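PDB 2IBP: citrate synthase from Pyrobaculum aerophilum, which probably catalyses the condensation of oxaloacetate with acetyl-CoA and water to give citrate and CoA in the tricarboxylic acid cycle. Local coordinates for residues P198-G203 and R307-K312; D315-F320 and A352-G357; A321-I326 and V345-G350; T61-S66 and G203-L208. All blocks are in the same frame, centred on the assembly; numbering follows the deposited sequence.

Interaction 1: residues P198-G203 and R307-K312; sequences PLASRG and RDYVAK
D308 OD2 takes two bonds, one straight from R202 NH2 and one from water 1. The direct one is a salt bridge of 2.9 Å between R202 NH2 and D308 OD2, with an N-H...O angle of 153°; water 1 accepts from R202 NH1 and donates to the same oxygen, closing a ring. The direct bond reaches OD2 on its anti side and runs close to the guanidinium plane, while the two flat groups are turned 55° apart. R202 leaves its helix extended and bends only at chi3 (70°), which brings the edge of the guanidinium to the carboxylate. D308 belongs to a magnesium site, and its side chain lies about 4 Å from a bound magnesium ion. With an alanine here, R202 NH2 and water 1 would probably lose their common acceptor, leaving the guanidinium without its carboxylate mate on helix 297-313. Beside the bridge, L199 CD2 packs tightly on K312 CD at 3.5 Å, the two side chains lying alongside and pointing opposite ways, while K312 NZ goes on to a salt bridge with D197. L199 CG also nears Y309 CD1 at 4.3 Å. Segments 198-203 and 307-312, of helices 198-210 and 297-313, run nearly antiparallel, their axes 10.3 Å apart at closest approach, with helix 183-192 against A200 and helix 349-356 against Y309.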
loop_
_atom_site.group_PDB
_atom_site.type_symbol
_atom_site.label_atom_id
_atom_site.label_comp_id
_atom_site.label_asym_id
_atom_site.label_seq_id
_atom_site.Cartn_x
_atom_site.Cartn_y
_atom_site.Cartn_z
ATOM N N PRO A 198 -16.778 22.332 -24.095
ATOM C CA PRO A 198 -15.556 22.980 -23.623
ATOM C C PRO A 198 -15.554 23.327 -22.136
ATOM O O PRO A 198 -14.515 23.233 -21.481
ATOM C CB PRO A 198 -15.507 24.274 -24.439
ATOM C CG PRO A 198 -16.335 24.014 -25.640
ATOM C CD PRO A 198 -17.271 22.902 -25.360
ATOM N N LEU A 199 -16.681 23.794 -21.626
ATOM C CA LEU A 199 -16.782 24.167 -20.231
ATOM C C LEU A 199 -16.643 22.937 -19.308
ATOM O O LEU A 199 -15.979 23.011 -18.275
ATOM C CB LEU A 199 -18.103 24.889 -20.000
ATOM C CG LEU A 199 -18.372 25.494 -18.630
ATOM C CD1 LEU A 199 -17.216 26.330 -18.127
ATOM C CD2 LEU A 199 -19.669 26.313 -18.736
ATOM N N ALA A 200 -17.192 21.799 -19.725
ATOM C CA ALA A 200 -17.077 20.570 -18.934
ATOM C C ALA A 200 -15.615 20.104 -18.935
ATOM O O ALA A 200 -15.067 19.756 -17.884
ATOM C CB ALA A 200 -18.005 19.481 -19.469
ATOM N N SER A 201 -14.971 20.154 -20.102
ATOM C CA SER A 201 -13.552 19.771 -20.205
ATOM C C SER A 201 -12.691 20.669 -19.339
ATOM O O SER A 201 -11.729 20.216 -18.721
ATOM C CB SER A 201 -13.057 19.869 -21.651
ATOM O OG SER A 201 -13.760 18.962 -22.462
ATOM N N ARG A 202 -12.958 21.969 -19.388
ATOM C CA ARG A 202 -12.209 22.893 -18.542
ATOM C C ARG A 202 -12.331 22.525 -17.068
ATOM O O ARG A 202 -11.375 22.626 -16.309
ATOM C CB ARG A 202 -12.644 24.345 -18.762
ATOM C CG ARG A 202 -11.875 25.318 -17.891
ATOM C CD ARG A 202 -12.041 26.758 -18.324
ATOM N NE ARG A 202 -13.363 27.324 -18.082
ATOM C CZ ARG A 202 -13.711 28.025 -17.002
ATOM N NH1 ARG A 202 -12.886 28.170 -15.963
ATOM N NH2 ARG A 202 -14.921 28.552 -16.937
ATOM N N GLY A 203 -13.536 22.162 -16.651
ATOM C CA GLY A 203 -13.782 21.762 -15.284
ATOM C C GLY A 203 -12.943 20.569 -14.884
ATOM O O GLY A 203 -12.331 20.566 -13.828
ATOM N N ARG A 307 -19.429 28.287 -10.691
ATOM C CA ARG A 307 -20.335 29.384 -11.005
ATOM C C ARG A 307 -20.549 29.452 -12.516
ATOM O O ARG A 307 -21.679 29.580 -12.984
ATOM C CB ARG A 307 -19.755 30.694 -10.508
ATOM C CG ARG A 307 -20.704 31.857 -10.660
ATOM C CD ARG A 307 -20.045 33.182 -10.380
ATOM N NE ARG A 307 -19.356 33.197 -9.098
ATOM C CZ ARG A 307 -19.946 33.332 -7.911
ATOM N NH1 ARG A 307 -21.268 33.369 -7.796
ATOM N NH2 ARG A 307 -19.197 33.363 -6.818
ATOM N N ASP A 308 -19.450 29.391 -13.268
ATOM C CA ASP A 308 -19.507 29.390 -14.731
ATOM C C ASP A 308 -20.289 28.213 -15.267
ATOM O O ASP A 308 -21.072 28.348 -16.197
ATOM C CB ASP A 308 -18.114 29.371 -15.338
ATOM C CG ASP A 308 -17.345 30.642 -15.080
ATOM O OD1 ASP A 308 -17.977 31.656 -14.707
ATOM O OD2 ASP A 308 -16.106 30.621 -15.245
ATOM N N TYR A 309 -20.079 27.042 -14.676
ATOM C CA TYR A 309 -20.742 25.850 -15.134
ATOM C C TYR A 309 -22.260 25.963 -14.990
ATOM O O TYR A 309 -23.018 25.675 -15.933
ATOM C CB TYR A 309 -20.210 24.621 -14.376
ATOM C CG TYR A 309 -20.763 23.338 -14.934
ATOM C CD1 TYR A 309 -20.095 22.650 -15.942
ATOM C CD2 TYR A 309 -22.006 22.884 -14.547
ATOM C CE1 TYR A 309 -20.621 21.504 -16.488
ATOM C CE2 TYR A 309 -22.539 21.730 -15.074
ATOM C CZ TYR A 309 -21.850 21.048 -16.056
ATOM O OH TYR A 309 -22.377 19.902 -16.598
ATOM N N VAL A 310 -22.721 26.395 -13.821
ATOM C CA VAL A 310 -24.159 26.483 -13.610
ATOM C C VAL A 310 -24.759 27.678 -14.348
ATOM O O VAL A 310 -25.943 27.647 -14.690
ATOM C CB VAL A 310 -24.549 26.460 -12.120
ATOM C CG1 VAL A 310 -24.045 25.175 -11.473
ATOM C CG2 VAL A 310 -24.027 27.677 -11.406
ATOM N N ALA A 311 -23.958 28.699 -14.632
ATOM C CA ALA A 311 -24.449 29.841 -15.415
ATOM C C ALA A 311 -24.810 29.319 -16.814
ATOM O O ALA A 311 -25.826 29.718 -17.390
ATOM C CB ALA A 311 -23.413 30.927 -15.498
ATOM N N LYS A 312 -24.008 28.393 -17.341
ATOM C CA LYS A 312 -24.268 27.835 -18.658
ATOM C C LYS A 312 -25.306 26.728 -18.677
ATOM O O LYS A 312 -26.226 26.759 -19.490
ATOM C CB LYS A 312 -22.985 27.317 -19.305
ATOM C CG LYS A 312 -23.211 26.780 -20.716
ATOM C CD LYS A 312 -21.916 26.329 -21.357
ATOM C CE LYS A 312 -22.087 26.046 -22.845
ATOM N NZ LYS A 312 -23.114 25.020 -23.147
HETATM O O HOH W 1 -13.566 30.012 -13.896
#

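Interaction 2: residues D315-F320 and A352-G357; sequences DPQNLF and AFYYMG
Y355 OH sits in the turn ahead of helix 319-332 and acts both as donor and as acceptor: it donates to D315 OD1 at 2.5 Å and accepts from the backbone Q317 N at 3.0 Å, the latter bond bent to 137°. D315 OD1 in turn accepts a second hydrogen bond, from F320 N at 3.0 Å and nearly straight. The two donors come to it from opposite faces of the carboxylate plane, the hydroxyl from 40° above it and F320 N on the syn side. The other oxygen, OD2, accepts from A321 N, so one carboxylate satisfies two amides in the first turn of the helix, and the helix start would probably favour its ionised form. The type I turn from D315 to N318 is closed by N318 N on D315 O. A phenylalanine in place of Y355 would probably leave Q317 N without its acceptor and D315 OD1 with one donor fewer. Apolar contacts hold the phenol: L319 CD1 lies over one ring face, 4.1 Å from the centroid in a CH-pi contact, and P316 CD packs at CE1. Q317 OE1 lies at the edge of the Y355 ring, in its plane. L319 CD1 also reaches Y354 CD2 at 3.5 Å. A tyrosine from the last turn of one helix thus ties down the start of another, and its own helix, 349-356, ends at G357 in a Schellman motif.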
loop_
_atom_site.group_PDB
_atom_site.type_symbol
_atom_site.label_atom_id
_atom_site.label_comp_id
_atom_site.label_asym_id
_atom_site.label_seq_id
_atom_site.Cartn_x
_atom_site.Cartn_y
_atom_site.Cartn_z
ATOM N N ASP A 315 -28.674 25.168 -12.660
ATOM C CA ASP A 315 -28.426 24.632 -11.330
ATOM C C ASP A 315 -29.722 23.928 -10.933
ATOM O O ASP A 315 -30.351 24.325 -9.954
ATOM C CB ASP A 315 -28.156 25.819 -10.403
ATOM C CG ASP A 315 -27.684 25.424 -9.015
ATOM O OD1 ASP A 315 -27.049 24.350 -8.852
ATOM O OD2 ASP A 315 -27.886 26.248 -8.098
ATOM N N PRO A 316 -30.107 22.873 -11.680
ATOM C CA PRO A 316 -31.406 22.192 -11.507
ATOM C C PRO A 316 -31.693 21.594 -10.143
ATOM O O PRO A 316 -32.857 21.408 -9.782
ATOM C CB PRO A 316 -31.383 21.091 -12.573
ATOM C CG PRO A 316 -29.960 20.916 -12.941
ATOM C CD PRO A 316 -29.295 22.237 -12.734
ATOM N N GLN A 317 -30.650 21.184 -9.436
ATOM C CA GLN A 317 -30.815 20.654 -8.087
ATOM C C GLN A 317 -30.447 21.692 -7.019
ATOM O O GLN A 317 -30.384 21.369 -5.834
ATOM C CB GLN A 317 -30.029 19.353 -7.903
ATOM C CG GLN A 317 -30.702 18.113 -8.481
ATOM C CD GLN A 317 -30.791 18.110 -9.992
ATOM O OE1 GLN A 317 -29.786 18.250 -10.690
ATOM N NE2 GLN A 317 -31.995 17.868 -10.510
ATOM N N ASN A 318 -30.206 22.929 -7.470
ATOM C CA ASN A 318 -29.920 24.072 -6.598
ATOM C C ASN A 318 -28.675 23.896 -5.741
ATOM O O ASN A 318 -28.499 24.577 -4.727
ATOM C CB ASN A 318 -31.144 24.370 -5.708
ATOM C CG ASN A 318 -32.437 24.471 -6.517
ATOM O OD1 ASN A 318 -33.409 23.762 -6.245
ATOM N ND2 ASN A 318 -32.405 25.265 -7.573
ATOM N N LEU A 319 -27.766 23.036 -6.202
ATOM C CA LEU A 319 -26.561 22.740 -5.452
ATOM C C LEU A 319 -25.699 23.981 -5.279
ATOM O O LEU A 319 -25.222 24.280 -4.184
ATOM C CB LEU A 319 -25.756 21.664 -6.183
ATOM C CG LEU A 319 -26.456 20.321 -6.344
ATOM C CD1 LEU A 319 -25.536 19.364 -7.103
ATOM C CD2 LEU A 319 -26.816 19.760 -4.962
ATOM N N PHE A 320 -25.526 24.744 -6.347
ATOM C CA PHE A 320 -24.678 25.924 -6.256
ATOM C C PHE A 320 -25.327 27.009 -5.369
ATOM O O PHE A 320 -24.673 27.648 -4.548
ATOM C CB PHE A 320 -24.341 26.455 -7.647
ATOM C CG PHE A 320 -23.326 27.530 -7.632
ATOM C CD1 PHE A 320 -21.983 27.213 -7.491
ATOM C CD2 PHE A 320 -23.696 28.863 -7.703
ATOM C CE1 PHE A 320 -21.034 28.204 -7.438
ATOM C CE2 PHE A 320 -22.750 29.861 -7.637
ATOM C CZ PHE A 320 -21.411 29.525 -7.516
ATOM N N ALA A 352 -20.081 20.217 -9.851
ATOM C CA ALA A 352 -19.932 20.093 -11.284
ATOM C C ALA A 352 -19.966 18.631 -11.705
ATOM O O ALA A 352 -20.682 18.281 -12.642
ATOM C CB ALA A 352 -18.645 20.764 -11.743
ATOM N N PHE A 353 -19.259 17.758 -10.970
ATOM C CA PHE A 353 -19.236 16.334 -11.323
ATOM C C PHE A 353 -20.654 15.787 -11.339
ATOM O O PHE A 353 -21.048 15.059 -12.241
ATOM C CB PHE A 353 -18.462 15.473 -10.322
ATOM C CG PHE A 353 -16.969 15.678 -10.304
ATOM C CD1 PHE A 353 -16.284 16.149 -11.396
ATOM C CD2 PHE A 353 -16.242 15.217 -9.216
ATOM C CE1 PHE A 353 -14.891 16.292 -11.346
ATOM C CE2 PHE A 353 -14.864 15.326 -9.173
ATOM C CZ PHE A 353 -14.194 15.828 -10.250
ATOM N N TYR A 354 -21.403 16.111 -10.290
ATOM C CA TYR A 354 -22.774 15.642 -10.172
ATOM C C TYR A 354 -23.572 16.068 -11.409
ATOM O O TYR A 354 -24.262 15.266 -12.022
ATOM C CB TYR A 354 -23.413 16.191 -8.889
ATOM C CG TYR A 354 -24.870 15.812 -8.718
ATOM C CD1 TYR A 354 -25.242 14.692 -7.993
ATOM C CD2 TYR A 354 -25.868 16.619 -9.245
ATOM C CE1 TYR A 354 -26.566 14.349 -7.857
ATOM C CE2 TYR A 354 -27.189 16.309 -9.076
ATOM C CZ TYR A 354 -27.532 15.178 -8.397
ATOM O OH TYR A 354 -28.872 14.885 -8.261
ATOM N N TYR A 355 -23.472 17.343 -11.764
ATOM C CA TYR A 355 -24.219 17.865 -12.895
ATOM C C TYR A 355 -23.742 17.310 -14.242
ATOM O O TYR A 355 -24.540 17.194 -15.191
ATOM C CB TYR A 355 -24.215 19.387 -12.886
ATOM C CG TYR A 355 -25.102 20.022 -11.832
ATOM C CD1 TYR A 355 -26.360 19.513 -11.575
ATOM C CD2 TYR A 355 -24.761 21.236 -11.247
ATOM C CE1 TYR A 355 -27.218 20.121 -10.659
ATOM C CE2 TYR A 355 -25.633 21.884 -10.355
ATOM C CZ TYR A 355 -26.855 21.315 -10.069
ATOM O OH TYR A 355 -27.723 21.943 -9.204
ATOM N N MET A 356 -22.457 16.966 -14.314
ATOM C CA MET A 356 -21.877 16.354 -15.508
ATOM C C MET A 356 -22.312 14.899 -15.702
ATOM O O MET A 356 -22.026 14.291 -16.737
ATOM C CB MET A 356 -20.354 16.404 -15.454
ATOM C CG MET A 356 -19.769 17.788 -15.538
ATOM S SD MET A 356 -17.988 17.619 -15.359
ATOM C CE MET A 356 -17.463 19.325 -15.255
ATOM N N GLY A 357 -22.975 14.326 -14.708
ATOM C CA GLY A 357 -23.456 12.951 -14.800
ATOM C C GLY A 357 -22.434 11.936 -14.332
ATOM O O GLY A 357 -22.556 10.747 -14.603
#

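Interaction 3: residues A321-I326 and V345-G350; sequences AIASAI and VDFWSG
Residues 321-326 form regular helix, whereas 345-347 follow helical angles without the regular bonds and W348 departs from them (phi -118°), A323 and W348 having the nearest CA atoms at 7.3 Å. This is core packing in the mainly helical citrate synthase fold, where the run leading into helix 349-356 carries D346, a predicted active-site residue, and turns the next two side chains, both aromatic, onto helix 319-332. Within that run V345 O accepts from both W348 N and S349 N, which fastens the bend.

The two rings straddle A323. Its CB lies 3.7 Å from W348 CZ3 and 3.9 Å from F347 CE2, so the small methyl fits where they converge. F347 CG stands anti to the backbone N (chi1 -173°), whereas W348 CG lies beside its own N (chi1 -65°), and these different first torsions send neighbouring side chains to the same helix. The phenyl turns an edge to the indole, its CD2 sitting 3.5 Å above one face, offset toward the rim. Further along, I326 CG2 abuts the phenyl edge, 3.8 Å from CZ.

The polar ends are met from within the same chain: W348 NE1 hydrogen-bonds to Y295 OH, and S324 OG, which lies in the indole plane at its edge, is bonded back to F320 O. Y260 of helix 252-263 touches A323 as well and binds F347 O through its hydroxyl. The phenyl also points its edge at a backbone carbonyl, with A323 O lying in the ring plane 3.3 Å from F347 CE2.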
loop_
_atom_site.group_PDB
_atom_site.type_symbol
_atom_site.label_atom_id
_atom_site.label_comp_id
_atom_site.label_asym_id
_atom_site.label_seq_id
_atom_site.Cartn_x
_atom_site.Cartn_y
_atom_site.Cartn_z
ATOM N N ALA A 321 -26.639 27.162 -5.511
ATOM C CA ALA A 321 -27.393 28.127 -4.709
ATOM C C ALA A 321 -27.299 27.792 -3.221
ATOM O O ALA A 321 -27.048 28.671 -2.387
ATOM C CB ALA A 321 -28.855 28.134 -5.142
ATOM N N ILE A 322 -27.470 26.508 -2.900
ATOM C CA ILE A 322 -27.408 26.046 -1.519
ATOM C C ILE A 322 -25.998 26.208 -0.961
ATOM O O ILE A 322 -25.803 26.786 0.118
ATOM C CB ILE A 322 -27.889 24.599 -1.405
ATOM C CG1 ILE A 322 -29.373 24.497 -1.789
ATOM C CG2 ILE A 322 -27.657 24.042 0.008
ATOM C CD1 ILE A 322 -29.869 23.074 -1.975
ATOM N N ALA A 323 -25.002 25.706 -1.700
ATOM C CA ALA A 323 -23.620 25.849 -1.279
ATOM C C ALA A 323 -23.226 27.314 -1.108
ATOM O O ALA A 323 -22.589 27.695 -0.124
ATOM C CB ALA A 323 -22.689 25.161 -2.258
ATOM N N SER A 324 -23.628 28.169 -2.046
ATOM C CA SER A 324 -23.328 29.600 -1.955
ATOM C C SER A 324 -23.940 30.268 -0.714
ATOM O O SER A 324 -23.289 31.062 -0.035
ATOM C CB SER A 324 -23.816 30.325 -3.206
ATOM O OG SER A 324 -23.045 29.950 -4.328
ATOM N N ALA A 325 -25.180 29.909 -0.410
ATOM C CA ALA A 325 -25.875 30.455 0.755
ATOM C C ALA A 325 -25.152 30.073 2.040
ATOM O O ALA A 325 -24.944 30.900 2.924
ATOM C CB ALA A 325 -27.311 29.964 0.776
ATOM N N ILE A 326 -24.759 28.809 2.119
ATOM C CA ILE A 326 -24.041 28.311 3.266
ATOM C C ILE A 326 -22.687 28.987 3.370
ATOM O O ILE A 326 -22.281 29.433 4.442
ATOM C CB ILE A 326 -23.885 26.799 3.175
ATOM C CG1 ILE A 326 -25.261 26.137 3.347
ATOM C CG2 ILE A 326 -22.892 26.276 4.234
ATOM C CD1 ILE A 326 -25.261 24.658 3.114
ATOM N N VAL A 345 -11.795 22.768 -0.692
ATOM C CA VAL A 345 -12.205 22.406 -2.043
ATOM C C VAL A 345 -13.389 21.432 -2.079
ATOM O O VAL A 345 -14.229 21.504 -2.989
ATOM C CB VAL A 345 -10.999 21.882 -2.859
ATOM C CG1 VAL A 345 -10.590 20.518 -2.342
ATOM C CG2 VAL A 345 -11.344 21.856 -4.357
ATOM N N ASP A 346 -13.490 20.559 -1.080
ATOM C CA ASP A 346 -14.569 19.565 -1.030
ATOM C C ASP A 346 -15.958 20.213 -0.910
ATOM O O ASP A 346 -16.975 19.594 -1.208
ATOM C CB ASP A 346 -14.352 18.605 0.136
ATOM C CG ASP A 346 -13.063 17.820 0.015
ATOM O OD1 ASP A 346 -12.606 17.588 -1.131
ATOM O OD2 ASP A 346 -12.511 17.437 1.072
ATOM N N PHE A 347 -15.989 21.443 -0.412
ATOM C CA PHE A 347 -17.239 22.171 -0.256
ATOM C C PHE A 347 -17.912 22.395 -1.604
ATOM O O PHE A 347 -19.152 22.452 -1.686
ATOM C CB PHE A 347 -16.943 23.508 0.418
ATOM C CG PHE A 347 -18.158 24.303 0.787
ATOM C CD1 PHE A 347 -18.696 24.216 2.057
ATOM C CD2 PHE A 347 -18.715 25.197 -0.105
ATOM C CE1 PHE A 347 -19.782 24.974 2.403
ATOM C CE2 PHE A 347 -19.805 25.942 0.243
ATOM C CZ PHE A 347 -20.330 25.834 1.502
ATOM N N TRP A 348 -17.104 22.475 -2.659
ATOM C CA TRP A 348 -17.583 22.825 -3.977
ATOM C C TRP A 348 -17.420 21.779 -5.058
ATOM O O TRP A 348 -18.220 21.729 -5.976
ATOM C CB TRP A 348 -16.795 24.038 -4.510
ATOM C CG TRP A 348 -16.981 25.286 -3.758
ATOM C CD1 TRP A 348 -16.124 25.841 -2.870
ATOM C CD2 TRP A 348 -18.148 26.117 -3.771
ATOM N NE1 TRP A 348 -16.657 26.999 -2.359
ATOM C CE2 TRP A 348 -17.906 27.186 -2.887
ATOM C CE3 TRP A 348 -19.354 26.082 -4.475
ATOM C CZ2 TRP A 348 -18.834 28.204 -2.673
ATOM C CZ3 TRP A 348 -20.276 27.082 -4.251
ATOM C CH2 TRP A 348 -20.004 28.129 -3.357
ATOM N N SER A 349 -16.351 20.978 -4.975
ATOM C CA SER A 349 -15.935 20.153 -6.110
ATOM C C SER A 349 -16.835 19.039 -6.615
ATOM O O SER A 349 -16.689 18.630 -7.760
ATOM C CB SER A 349 -14.542 19.592 -5.870
ATOM O OG SER A 349 -14.591 18.576 -4.908
ATOM N N GLY A 350 -17.795 18.587 -5.809
ATOM C CA GLY A 350 -18.716 17.548 -6.249
ATOM C C GLY A 350 -19.871 18.061 -7.080
ATOM O O GLY A 350 -20.520 17.298 -7.795
#

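Interaction 4: residues T61-S66 and G203-L208; sequences TYEEVS and GIDLYL
Y62 and L208 meet at about a right angle, the leucine laid over one face of the phenol ring. L208 CB stands 3.8 Å from the centroid of the Y62 ring in a CH-pi contact, and its CD1 lies over the same face toward the rim. S66 CB backs the opposite face, so the ring is sandwiched, and its OH is bonded to S370 O. Beside it, D205 reaches from its helix with CG anti to the backbone N (chi1 -163°), which carries the carboxylate to the start of helix 62-71. There OD1 accepts from Y62 N at 2.9 Å (155°), met on the syn side though tilted well out of the carboxylate plane. T61 OG1 takes E64 N at 3.1 Å as the N-cap, so two side chains serve amides of this first turn. E63 OE1 stands 4.0 Å from D205 OD1, the carboxylates steeply turned against each other; water 2 donates to both oxygens, which would probably ease the like charges, and E63 OE2 is held by H183 N. Segments 62-66 and 203-208 run almost parallel, 14° apart; helix 183-192 touches D205 and L208, helix 363-382 touches Y62, and E64 forms a salt bridge with R409 of the second subunit.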
loop_
_atom_site.group_PDB
_atom_site.type_symbol
_atom_site.label_atom_id
_atom_site.label_comp_id
_atom_site.label_asym_id
_atom_site.label_seq_id
_atom_site.Cartn_x
_atom_site.Cartn_y
_atom_site.Cartn_z
ATOM N N THR A 61 -2.436 23.862 -17.974
ATOM C CA THR A 61 -3.308 22.742 -18.283
ATOM C C THR A 61 -2.792 21.552 -17.468
ATOM O O THR A 61 -1.657 21.576 -16.977
ATOM C CB THR A 61 -3.175 22.347 -19.758
ATOM O OG1 THR A 61 -1.803 22.007 -20.052
ATOM C CG2 THR A 61 -3.611 23.501 -20.666
ATOM N N TYR A 62 -3.567 20.486 -17.365
ATOM C CA TYR A 62 -3.061 19.344 -16.619
ATOM C C TYR A 62 -1.838 18.745 -17.296
ATOM O O TYR A 62 -0.917 18.297 -16.619
ATOM C CB TYR A 62 -4.114 18.277 -16.398
ATOM C CG TYR A 62 -3.615 17.170 -15.499
ATOM C CD1 TYR A 62 -3.389 17.397 -14.153
ATOM C CD2 TYR A 62 -3.356 15.917 -15.997
ATOM C CE1 TYR A 62 -2.946 16.374 -13.318
ATOM C CE2 TYR A 62 -2.961 14.882 -15.168
ATOM C CZ TYR A 62 -2.758 15.121 -13.829
ATOM O OH TYR A 62 -2.325 14.072 -13.046
ATOM N N GLU A 63 -1.799 18.762 -18.624
ATOM C CA GLU A 63 -0.618 18.240 -19.306
ATOM C C GLU A 63 0.623 18.999 -18.850
ATOM O O GLU A 63 1.615 18.400 -18.462
ATOM C CB GLU A 63 -0.743 18.347 -20.826
ATOM C CG GLU A 63 -1.802 17.421 -21.452
ATOM C CD GLU A 63 -3.214 18.008 -21.495
ATOM O OE1 GLU A 63 -3.550 18.892 -20.677
ATOM O OE2 GLU A 63 -3.997 17.542 -22.360
ATOM N N GLU A 64 0.552 20.320 -18.857
ATOM C CA GLU A 64 1.709 21.128 -18.467
ATOM C C GLU A 64 2.020 21.043 -16.978
ATOM O O GLU A 64 3.175 20.973 -16.576
ATOM C CB GLU A 64 1.517 22.574 -18.906
ATOM C CG GLU A 64 2.736 23.434 -18.738
ATOM C CD GLU A 64 2.493 24.850 -19.210
ATOM O OE1 GLU A 64 1.694 25.560 -18.562
ATOM O OE2 GLU A 64 3.158 25.265 -20.199
ATOM N N VAL A 65 0.980 21.060 -16.145
ATOM C CA VAL A 65 1.172 20.970 -14.714
ATOM C C VAL A 65 1.737 19.604 -14.336
ATOM O O VAL A 65 2.575 19.511 -13.441
ATOM C CB VAL A 65 -0.141 21.263 -13.961
ATOM C CG1 VAL A 65 -0.050 20.819 -12.505
ATOM C CG2 VAL A 65 -0.481 22.739 -14.098
ATOM N N SER A 66 1.275 18.546 -14.992
ATOM C CA SER A 66 1.786 17.215 -14.695
ATOM C C SER A 66 3.267 17.142 -15.066
ATOM O O SER A 66 4.084 16.562 -14.335
ATOM C CB SER A 66 0.949 16.106 -15.348
ATOM O OG SER A 66 0.976 16.127 -16.765
ATOM N N GLY A 203 -13.536 22.162 -16.651
ATOM C CA GLY A 203 -13.782 21.762 -15.284
ATOM C C GLY A 203 -12.943 20.569 -14.884
ATOM O O GLY A 203 -12.331 20.566 -13.828
ATOM N N ILE A 204 -12.899 19.568 -15.756
ATOM C CA ILE A 204 -12.090 18.379 -15.472
ATOM C C ILE A 204 -10.614 18.769 -15.437
ATOM O O ILE A 204 -9.890 18.421 -14.501
ATOM C CB ILE A 204 -12.351 17.236 -16.471
ATOM C CG1 ILE A 204 -13.802 16.746 -16.341
ATOM C CG2 ILE A 204 -11.366 16.067 -16.234
ATOM C CD1 ILE A 204 -14.168 16.196 -14.962
ATOM N N ASP A 205 -10.161 19.522 -16.428
ATOM C CA ASP A 205 -8.754 19.937 -16.467
ATOM C C ASP A 205 -8.394 20.712 -15.196
ATOM O O ASP A 205 -7.356 20.465 -14.576
ATOM C CB ASP A 205 -8.495 20.822 -17.682
ATOM C CG ASP A 205 -7.016 20.948 -18.013
ATOM O OD1 ASP A 205 -6.309 19.927 -17.959
ATOM O OD2 ASP A 205 -6.588 22.030 -18.462
ATOM N N LEU A 206 -9.255 21.653 -14.814
ATOM C CA LEU A 206 -9.023 22.454 -13.624
ATOM C C LEU A 206 -8.964 21.566 -12.393
ATOM O O LEU A 206 -8.062 21.684 -11.571
ATOM C CB LEU A 206 -10.121 23.503 -13.457
ATOM C CG LEU A 206 -9.938 24.458 -12.290
ATOM C CD1 LEU A 206 -8.604 25.216 -12.400
ATOM C CD2 LEU A 206 -11.144 25.429 -12.263
ATOM N N TYR A 207 -9.928 20.662 -12.266
ATOM C CA TYR A 207 -9.946 19.764 -11.121
ATOM C C TYR A 207 -8.636 18.973 -11.052
ATOM O O TYR A 207 -8.030 18.839 -9.989
ATOM C CB TYR A 207 -11.121 18.802 -11.215
ATOM C CG TYR A 207 -11.171 17.853 -10.036
ATOM C CD1 TYR A 207 -11.926 18.152 -8.905
ATOM C CD2 TYR A 207 -10.397 16.706 -10.021
ATOM C CE1 TYR A 207 -11.925 17.306 -7.819
ATOM C CE2 TYR A 207 -10.388 15.876 -8.939
ATOM C CZ TYR A 207 -11.142 16.183 -7.846
ATOM O OH TYR A 207 -11.112 15.344 -6.765
ATOM N N LEU A 208 -8.184 18.499 -12.206
ATOM C CA LEU A 208 -6.969 17.700 -12.247
ATOM C C LEU A 208 -5.776 18.538 -11.809
ATOM O O LEU A 208 -4.912 18.072 -11.081
ATOM C CB LEU A 208 -6.744 17.088 -13.626
ATOM C CG LEU A 208 -7.741 16.049 -14.113
ATOM C CD1 LEU A 208 -7.406 15.624 -15.516
ATOM C CD2 LEU A 208 -7.853 14.842 -13.203
HETATM O O HOH W 2 -6.327 18.256 -20.296
#

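Along the chain interaction 4 and interaction 1 cross: both use helix 198-210 and share G203, interaction 4 joining it to 61-66 and interaction 1 to 307-312, with centres about 14 Å apart. Interaction 2 follows, and interaction 3 is nested inside the loop it closes; these two share helices 319-332 and 349-356 and have centres about 11 Å apart. Interactions 1 and 2 touch where Y309 packs on Y355 and M356, and interactions 2 and 4 where F353 meets Y207. Together they run from the subunit-facing helix 62-71, past the magnesium-binding D308, to the stretch carrying the predicted active-site residue D346, making one continuous helical packing.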